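Local atomic coordinates of malonate decarboxylase subunit alpha (Acinetobacter baumannii ATCC 17978, PDB entry 6MPR), a protein that probably serves as the acyl-carrier-protein transferase subunit of malonate decarboxylase, exchanging acetyl for malonyl on the carrier protein. Residues V245-A250 and R539-A544; I280-G285 and I307-T312; R255-K260 and L429-V434. All blocks are in the same frame, centred on the assembly; numbering follows the deposited sequence.

Contact 1: residues V245-A250 and R539-A544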
loop_
_atom_site.group_PDB
_atom_site.type_symbol
_atom_site.label_atom_id
_atom_site.label_comp_id
_atom_site.label_asym_id
_atom_site.label_seq_id
_atom_site.Cartn_x
_atom_site.Cartn_y
_atom_site.Cartn_z
ATOM N N VAL A 245 31.726 15.749 6.850
ATOM C CA VAL A 245 31.409 14.324 6.980
ATOM C C VAL A 245 30.118 13.983 6.231
ATOM O O VAL A 245 30.000 12.905 5.627
ATOM C CB VAL A 245 31.337 13.917 8.470
ATOM C CG1 VAL A 245 30.209 14.649 9.204
ATOM C CG2 VAL A 245 31.152 12.404 8.606
ATOM N N HIS A 246 29.125 14.886 6.262
ATOM C CA HIS A 246 27.891 14.639 5.516
ATOM C C HIS A 246 28.165 14.609 4.019
ATOM O O HIS A 246 27.602 13.780 3.294
ATOM C CB HIS A 246 26.845 15.707 5.827
ATOM C CG HIS A 246 26.487 15.814 7.279
ATOM N ND1 HIS A 246 26.475 17.016 7.949
ATOM C CD2 HIS A 246 26.119 14.875 8.183
ATOM C CE1 HIS A 246 26.118 16.816 9.206
ATOM N NE2 HIS A 246 25.893 15.525 9.373
ATOM N N VAL A 247 29.019 15.518 3.546
ATOM C CA VAL A 247 29.385 15.570 2.131
ATOM C C VAL A 247 30.123 14.301 1.711
ATOM O O VAL A 247 29.857 13.736 0.646
ATOM C CB VAL A 247 30.228 16.826 1.860
ATOM C CG1 VAL A 247 30.749 16.833 0.423
ATOM C CG2 VAL A 247 29.428 18.082 2.174
ATOM N N LEU A 248 31.065 13.841 2.538
ATOM C CA LEU A 248 31.803 12.614 2.238
ATOM C C LEU A 248 30.855 11.427 2.087
ATOM O O LEU A 248 30.942 10.660 1.122
ATOM C CB LEU A 248 32.838 12.345 3.336
ATOM C CG LEU A 248 33.732 11.103 3.231
ATOM C CD1 LEU A 248 34.622 11.151 2.004
ATOM C CD2 LEU A 248 34.585 10.948 4.519
ATOM N N MET A 249 29.935 11.269 3.033
ATOM C CA MET A 249 28.987 10.164 2.960
ATOM C C MET A 249 28.068 10.309 1.752
ATOM O O MET A 249 27.727 9.313 1.103
ATOM C CB MET A 249 28.192 10.091 4.267
ATOM C CG MET A 249 29.057 9.639 5.449
ATOM S SD MET A 249 28.226 9.877 7.020
ATOM C CE MET A 249 26.968 8.620 6.929
ATOM N N ALA A 250 27.675 11.548 1.427
ATOM C CA ALA A 250 26.847 11.792 0.246
ATOM C C ALA A 250 27.590 11.436 -1.043
ATOM O O ALA A 250 26.997 10.871 -1.971
ATOM C CB ALA A 250 26.400 13.253 0.229
ATOM N N ARG A 539 32.339 21.603 2.108
ATOM C CA ARG A 539 31.132 22.386 1.861
ATOM C C ARG A 539 31.173 23.134 0.531
ATOM O O ARG A 539 30.118 23.544 0.037
ATOM C CB ARG A 539 30.900 23.375 3.006
ATOM C CG ARG A 539 30.532 22.727 4.341
ATOM C CD ARG A 539 30.380 23.781 5.433
ATOM N NE ARG A 539 29.664 24.954 4.933
ATOM C CZ ARG A 539 28.338 25.048 4.847
ATOM N NH1 ARG A 539 27.570 24.042 5.243
ATOM N NH2 ARG A 539 27.780 26.154 4.367
ATOM N N GLU A 540 32.354 23.329 -0.064
ATOM C CA GLU A 540 32.390 23.971 -1.376
ATOM C C GLU A 540 31.677 23.144 -2.441
ATOM O O GLU A 540 31.295 23.691 -3.484
ATOM C CB GLU A 540 33.835 24.247 -1.792
ATOM C CG GLU A 540 34.430 25.474 -1.121
ATOM C CD GLU A 540 33.602 26.729 -1.373
ATOM O OE1 GLU A 540 33.495 27.157 -2.547
ATOM O OE2 GLU A 540 33.046 27.278 -0.399
ATOM N N LEU A 541 31.477 21.845 -2.200
ATOM C CA LEU A 541 30.736 21.009 -3.139
ATOM C C LEU A 541 29.234 21.275 -3.107
ATOM O O LEU A 541 28.538 20.947 -4.075
ATOM C CB LEU A 541 30.982 19.532 -2.846
ATOM C CG LEU A 541 32.092 18.853 -3.637
ATOM C CD1 LEU A 541 32.106 17.373 -3.319
ATOM C CD2 LEU A 541 31.894 19.091 -5.136
ATOM N N LEU A 542 28.715 21.834 -2.017
ATOM C CA LEU A 542 27.277 22.073 -1.913
ATOM C C LEU A 542 26.819 23.114 -2.933
ATOM O O LEU A 542 27.406 24.193 -3.036
ATOM C CB LEU A 542 26.934 22.532 -0.497
ATOM C CG LEU A 542 27.174 21.511 0.614
ATOM C CD1 LEU A 542 27.139 22.198 1.966
ATOM C CD2 LEU A 542 26.139 20.377 0.562
ATOM N N ALA A 543 25.754 22.794 -3.680
ATOM C CA ALA A 543 25.195 23.765 -4.619
ATOM C C ALA A 543 24.642 24.985 -3.899
ATOM O O ALA A 543 24.590 26.077 -4.474
ATOM C CB ALA A 543 24.095 23.120 -5.469
ATOM N N ALA A 544 24.202 24.815 -2.655
ATOM C CA ALA A 544 23.764 25.921 -1.817
ATOM C C ALA A 544 24.383 25.749 -0.439
ATOM O O ALA A 544 24.323 24.658 0.136
ATOM C CB ALA A 544 22.231 25.978 -1.722
#
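Val247 meets Leu541 and Leu542 with methyl groups alone, and the flat groups stand beside this touch: the ring of His246 has Val245 CG1 over the centre of one face, 4.2 Å above its plane, while its ND1 accepts a hydrogen bond from Lys243 N. The guanidinium group of Arg539 is tied by NH1 to the carbonyls of Pro239 and Ile242, and by NH2 to Lys545 O.

Val247 projects from the first turns of helix 244-261 and splits its two branches. CG1 stands anti to the backbone N (chi1 174°) and lies 4.0 Å from Leu541 CD1, the two side chains slanting across one another. An off-staggered chi1 of -94° carries Leu541 CD1 to the valine. CG2 of Val247, beside the backbone N, has Leu542 CD2 4.3 Å away.

Helix 244-261 packs on the mixed sheet, an arrangement consistent with a Rossmann-like alpha/beta fold, and the late segment 539-544 returns to cover its N-terminal part. The covering piece begins as a short 3-10 turn, closed by Leu542 N to Arg539 O at 3.0 Å. The turn and the residue after it present two successive leucines to one valine, one to each methyl group. Leu542 also packs on Leu279 of helix 272-287.

Contact 2: residues I280-G285 and I307-T312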
loop_
_atom_site.group_PDB
_atom_site.type_symbol
_atom_site.label_atom_id
_atom_site.label_comp_id
_atom_site.label_asym_id
_atom_site.label_seq_id
_atom_site.Cartn_x
_atom_site.Cartn_y
_atom_site.Cartn_z
ATOM N N ILE A 280 24.629 17.995 -3.649
ATOM C CA ILE A 280 25.818 17.762 -4.455
ATOM C C ILE A 280 25.521 16.988 -5.729
ATOM O O ILE A 280 26.433 16.786 -6.532
ATOM C CB ILE A 280 26.962 17.079 -3.668
ATOM C CG1 ILE A 280 26.651 15.618 -3.354
ATOM C CG2 ILE A 280 27.343 17.870 -2.424
ATOM C CD1 ILE A 280 27.837 14.860 -2.806
ATOM N N LEU A 281 24.280 16.567 -5.959
ATOM C CA LEU A 281 23.949 16.071 -7.294
ATOM C C LEU A 281 24.339 17.053 -8.389
ATOM O O LEU A 281 25.010 16.634 -9.344
ATOM C CB LEU A 281 22.460 15.711 -7.379
ATOM C CG LEU A 281 22.069 14.389 -6.734
ATOM C CD1 LEU A 281 20.558 14.287 -6.752
ATOM C CD2 LEU A 281 22.714 13.228 -7.496
ATOM N N PRO A 282 24.011 18.351 -8.312
ATOM C CA PRO A 282 24.332 19.243 -9.436
ATOM C C PRO A 282 25.797 19.632 -9.526
ATOM O O PRO A 282 26.178 20.319 -10.484
ATOM C CB PRO A 282 23.459 20.486 -9.161
ATOM C CG PRO A 282 22.437 20.037 -8.144
ATOM C CD PRO A 282 23.156 19.031 -7.321
ATOM N N THR A 283 26.626 19.240 -8.561
ATOM C CA THR A 283 28.054 19.544 -8.586
ATOM C C THR A 283 28.855 18.256 -8.723
ATOM O O THR A 283 29.390 17.970 -9.795
ATOM C CB THR A 283 28.470 20.310 -7.329
ATOM O OG1 THR A 283 28.049 19.578 -6.172
ATOM C CG2 THR A 283 27.839 21.695 -7.303
ATOM N N TYR A 284 28.932 17.451 -7.666
ATOM C CA TYR A 284 29.644 16.181 -7.755
ATOM C C TYR A 284 28.970 15.236 -8.744
ATOM O O TYR A 284 29.642 14.588 -9.556
ATOM C CB TYR A 284 29.730 15.552 -6.369
ATOM C CG TYR A 284 30.448 14.228 -6.332
ATOM C CD1 TYR A 284 31.800 14.147 -6.639
ATOM C CD2 TYR A 284 29.783 13.065 -5.949
ATOM C CE1 TYR A 284 32.469 12.927 -6.584
ATOM C CE2 TYR A 284 30.441 11.844 -5.892
ATOM C CZ TYR A 284 31.779 11.783 -6.214
ATOM O OH TYR A 284 32.432 10.569 -6.155
ATOM N N GLY A 285 27.639 15.156 -8.710
ATOM C CA GLY A 285 26.947 14.313 -9.664
ATOM C C GLY A 285 27.186 14.751 -11.094
ATOM O O GLY A 285 27.386 13.920 -11.981
ATOM N N ILE A 307 15.907 22.062 -4.369
ATOM C CA ILE A 307 15.728 23.106 -5.384
ATOM C C ILE A 307 16.851 23.115 -6.425
ATOM O O ILE A 307 16.545 23.150 -7.625
ATOM C CB ILE A 307 15.515 24.468 -4.714
ATOM C CG1 ILE A 307 14.149 24.486 -3.998
ATOM C CG2 ILE A 307 15.596 25.601 -5.738
ATOM C CD1 ILE A 307 13.878 25.756 -3.219
ATOM N N PRO A 308 18.137 23.082 -6.056
ATOM C CA PRO A 308 19.168 23.104 -7.109
ATOM C C PRO A 308 19.091 21.901 -8.049
ATOM O O PRO A 308 19.278 22.051 -9.263
ATOM C CB PRO A 308 20.479 23.146 -6.305
ATOM C CG PRO A 308 20.090 23.817 -5.023
ATOM C CD PRO A 308 18.735 23.232 -4.713
ATOM N N ALA A 309 18.806 20.710 -7.518
ATOM C CA ALA A 309 18.637 19.528 -8.361
ATOM C C ALA A 309 17.439 19.663 -9.302
ATOM O O ALA A 309 17.469 19.140 -10.420
ATOM C CB ALA A 309 18.480 18.280 -7.480
ATOM N N ILE A 310 16.356 20.319 -8.858
ATOM C CA ILE A 310 15.247 20.583 -9.770
ATOM C C ILE A 310 15.662 21.595 -10.827
ATOM O O ILE A 310 15.439 21.394 -12.025
ATOM C CB ILE A 310 14.017 21.090 -9.005
ATOM C CG1 ILE A 310 13.512 20.029 -8.031
ATOM C CG2 ILE A 310 12.913 21.485 -9.985
ATOM C CD1 ILE A 310 12.476 20.586 -7.067
ATOM N N GLU A 311 16.267 22.705 -10.397
ATOM C CA GLU A 311 16.557 23.790 -11.334
ATOM C C GLU A 311 17.550 23.373 -12.406
ATOM O O GLU A 311 17.504 23.906 -13.525
ATOM C CB GLU A 311 17.086 25.013 -10.583
ATOM C CG GLU A 311 16.066 25.652 -9.648
ATOM C CD GLU A 311 14.798 26.069 -10.379
ATOM O OE1 GLU A 311 14.877 26.948 -11.257
ATOM O OE2 GLU A 311 13.725 25.498 -10.084
ATOM N N THR A 312 18.468 22.455 -12.088
ATOM C CA THR A 312 19.453 22.028 -13.080
ATOM C C THR A 312 18.998 20.835 -13.903
ATOM O O THR A 312 19.784 20.335 -14.720
ATOM C CB THR A 312 20.795 21.694 -12.417
ATOM O OG1 THR A 312 20.578 20.782 -11.332
ATOM C CG2 THR A 312 21.475 22.957 -11.892
#
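Chi1 of Thr312, at 51°, sets OG1 between the backbone N and the carbonyl carbon, the crowded position; from there the hydroxyl faces both Pro282 and the helix just before it. It donates to Pro308 O over 2.8 Å, tilted 26° from the carbonyl plane, while Thr312 N comes to the same oxygen from the opposite face at 3.0 Å. Two bonds thus grip one carbonyl, and the hydroxyl's bond holds the rotation of the threonine side chain.

Pro282 comes in as a wedge against this short helix, its ring crossing the Thr312 side chain at about a right angle. CB lies 3.6 Å from Thr312 OG1, an ordinary van der Waals touch. CG goes further in, to 3.7 Å from Ala309 N and 4.1 Å from Pro308 CB, so the proline sits on backbone as well as on side chain. The small side chain of Ala309 is consistent with the close approach of the two backbones, 5.8 Å between Pro282 CA and Ala309 CA.

Ile310 and Glu311 pack on Trp20 of the second subunit; Glu311 also forms a salt bridge with Arg334. Thr312 and Pro308 meet Trp553 as well.

Pro282 has no N-H to give, and Thr283 N and Gly285 N both turn to Ile280 O, the latter closing a wider loop of chain. The ring thus sits at the kink of a proline-containing pi-type turn in helix 272-287, set against helix 307-311.

Contact 3: residues R255-K260 and L429-V434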
loop_
_atom_site.group_PDB
_atom_site.type_symbol
_atom_site.label_atom_id
_atom_site.label_comp_id
_atom_site.label_asym_id
_atom_site.label_seq_id
_atom_site.Cartn_x
_atom_site.Cartn_y
_atom_site.Cartn_z
ATOM N N ARG A 255 28.265 7.713 -5.737
ATOM C CA ARG A 255 29.187 6.911 -6.525
ATOM C C ARG A 255 29.021 5.424 -6.228
ATOM O O ARG A 255 28.913 4.601 -7.145
ATOM C CB ARG A 255 30.604 7.389 -6.223
ATOM C CG ARG A 255 31.707 6.676 -6.952
ATOM C CD ARG A 255 31.945 7.278 -8.321
ATOM N NE ARG A 255 33.107 6.669 -8.952
ATOM C CZ ARG A 255 33.342 6.685 -10.259
ATOM N NH1 ARG A 255 32.486 7.275 -11.084
ATOM N NH2 ARG A 255 34.431 6.102 -10.741
ATOM N N GLY A 256 28.974 5.063 -4.947
ATOM C CA GLY A 256 28.982 3.671 -4.554
ATOM C C GLY A 256 27.636 2.980 -4.489
ATOM O O GLY A 256 27.605 1.759 -4.324
ATOM N N ILE A 257 26.530 3.720 -4.584
ATOM C CA ILE A 257 25.201 3.113 -4.553
ATOM C C ILE A 257 24.357 3.547 -5.751
ATOM O O ILE A 257 23.905 2.706 -6.542
ATOM C CB ILE A 257 24.472 3.438 -3.234
ATOM C CG1 ILE A 257 25.350 3.084 -2.014
ATOM C CG2 ILE A 257 23.153 2.657 -3.172
ATOM C CD1 ILE A 257 24.668 3.328 -0.657
ATOM N N TYR A 258 24.118 4.854 -5.894
ATOM C CA TYR A 258 23.196 5.318 -6.934
ATOM C C TYR A 258 23.755 5.031 -8.322
ATOM O O TYR A 258 23.070 4.454 -9.177
ATOM C CB TYR A 258 22.912 6.819 -6.807
ATOM C CG TYR A 258 22.177 7.270 -5.556
ATOM C CD1 TYR A 258 21.766 6.363 -4.581
ATOM C CD2 TYR A 258 21.889 8.618 -5.363
ATOM C CE1 TYR A 258 21.090 6.808 -3.437
ATOM C CE2 TYR A 258 21.215 9.054 -4.243
ATOM C CZ TYR A 258 20.825 8.151 -3.288
ATOM O OH TYR A 258 20.174 8.621 -2.181
ATOM N N GLU A 259 25.002 5.434 -8.557
ATOM C CA GLU A 259 25.646 5.147 -9.832
ATOM C C GLU A 259 25.847 3.644 -10.018
ATOM O O GLU A 259 25.568 3.096 -11.090
ATOM C CB GLU A 259 26.986 5.874 -9.914
ATOM C CG GLU A 259 27.631 5.753 -11.296
ATOM C CD GLU A 259 28.974 6.447 -11.404
ATOM O OE1 GLU A 259 29.475 6.994 -10.395
ATOM O OE2 GLU A 259 29.530 6.447 -12.516
ATOM N N LYS A 260 26.334 2.967 -8.975
ATOM C CA LYS A 260 26.694 1.555 -9.086
ATOM C C LYS A 260 25.516 0.711 -9.545
ATOM O O LYS A 260 25.670 -0.192 -10.378
ATOM C CB LYS A 260 27.211 1.039 -7.736
ATOM C CG LYS A 260 27.572 -0.457 -7.743
ATOM C CD LYS A 260 28.098 -0.911 -6.385
ATOM C CE LYS A 260 28.363 -2.414 -6.379
ATOM N NZ LYS A 260 29.571 -2.772 -7.175
ATOM N N LEU A 429 16.437 -1.700 -2.834
ATOM C CA LEU A 429 17.592 -1.217 -2.086
ATOM C C LEU A 429 17.128 -0.455 -0.857
ATOM O O LEU A 429 16.277 0.430 -0.943
ATOM C CB LEU A 429 18.484 -0.321 -2.948
ATOM C CG LEU A 429 19.289 -1.012 -4.061
ATOM C CD1 LEU A 429 18.373 -1.560 -5.174
ATOM C CD2 LEU A 429 20.336 -0.050 -4.628
ATOM N N VAL A 430 17.675 -0.828 0.295
ATOM C CA VAL A 430 17.354 -0.216 1.575
ATOM C C VAL A 430 18.692 0.124 2.214
ATOM O O VAL A 430 19.464 -0.781 2.558
ATOM C CB VAL A 430 16.526 -1.155 2.457
ATOM C CG1 VAL A 430 16.409 -0.633 3.868
ATOM C CG2 VAL A 430 15.145 -1.338 1.843
ATOM N N VAL A 431 18.992 1.421 2.320
ATOM C CA VAL A 431 20.296 1.907 2.757
ATOM C C VAL A 431 20.155 2.526 4.140
ATOM O O VAL A 431 19.343 3.439 4.340
ATOM C CB VAL A 431 20.871 2.940 1.772
ATOM C CG1 VAL A 431 22.303 3.337 2.193
ATOM C CG2 VAL A 431 20.809 2.409 0.344
ATOM N N GLN A 432 20.969 2.063 5.078
ATOM C CA GLN A 432 21.152 2.753 6.355
ATOM C C GLN A 432 22.411 3.609 6.261
ATOM O O GLN A 432 23.528 3.077 6.203
ATOM C CB GLN A 432 21.260 1.770 7.517
ATOM C CG GLN A 432 19.930 1.315 8.052
ATOM C CD GLN A 432 19.232 2.384 8.885
ATOM O OE1 GLN A 432 18.114 2.186 9.347
ATOM N NE2 GLN A 432 19.885 3.523 9.070
ATOM N N MET A 433 22.228 4.931 6.260
ATOM C CA MET A 433 23.309 5.902 6.088
ATOM C C MET A 433 23.449 6.637 7.413
ATOM O O MET A 433 22.632 7.503 7.742
ATOM C CB MET A 433 23.000 6.861 4.937
ATOM C CG MET A 433 23.978 7.998 4.781
ATOM S SD MET A 433 23.431 9.033 3.394
ATOM C CE MET A 433 24.908 9.941 3.075
ATOM N N VAL A 434 24.488 6.293 8.174
ATOM C CA VAL A 434 24.573 6.648 9.581
ATOM C C VAL A 434 26.043 6.886 9.940
ATOM O O VAL A 434 26.920 6.139 9.492
ATOM C CB VAL A 434 23.888 5.501 10.374
ATOM C CG1 VAL A 434 24.875 4.588 11.046
ATOM C CG2 VAL A 434 22.765 6.035 11.291
#
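Ile257 sends its side chain from helix 244-261 onto strand 429-433, a helix-on-sheet packing in which the strand lies between its parallel neighbours 363-366 and 474-477. Starting at CB, which points to the strand, the chain divides. The short branch, CG2, slides past Leu429, with Leu429 CD2 4.2 Å away and the two side chains running in opposite directions. The long branch leaves beside the backbone N (chi1 -52°) and runs on fully extended through CG1, which acts chiefly as an arm for the terminal methyl. That methyl, CD1, meets the end of Val431 tip to tip, with Val431 CG2 4.1 Å from it.

The surroundings are mostly apolar where the two elements meet, with His474 beside them. Ile257 also touches Leu363 and His474 on the flanking strands, and Val431 packs on Ile365 and His474, so the isoleucine sits over three adjacent strands.

The helix itself widens here into a pi-type turn at 255-259. Gly256 O takes a hydrogen bond from Tyr483 OH, and Lys260 makes a cation-pi contact with the same tyrosine. Arg255 NH1 bridges to Glu259 OE1 at 3.1 Å, but with an N-H...acceptor angle of 134° the bond is weak. Tyr258 leaves its CA away from the strand, but its ring bends back, touching Ile365, and its OH is hydrogen-bonded to His268 NE2.

Of the apolar touches, the closest is the far end of Ile257: its CD1 stands 3.7 Å from Val431 CG1, the branch that lies anti to the valine's backbone N.

How the contacts relate
Contacts 1 and 3 share helix 244-261: its early turns meet the segment 539-544 and its later turns the sheet, with centres 16 Å apart. Both are buried, apolar and methyl-to-methyl. Contact 2 is only partly buried and mixes a proline ring with a hydroxyl near the subunit interface. Contacts 1 and 2 adjoin directly: Leu541 O and Thr283 OG1 make a probable hydrogen bond at 2.6 Å, and Ala250 CB packs on Ile280 CD1. Met433 CE, 3.4 Å from Met249 C, joins contact 3 to contact 1, while Tyr284 OH touches Arg255 CB between contacts 2 and 3.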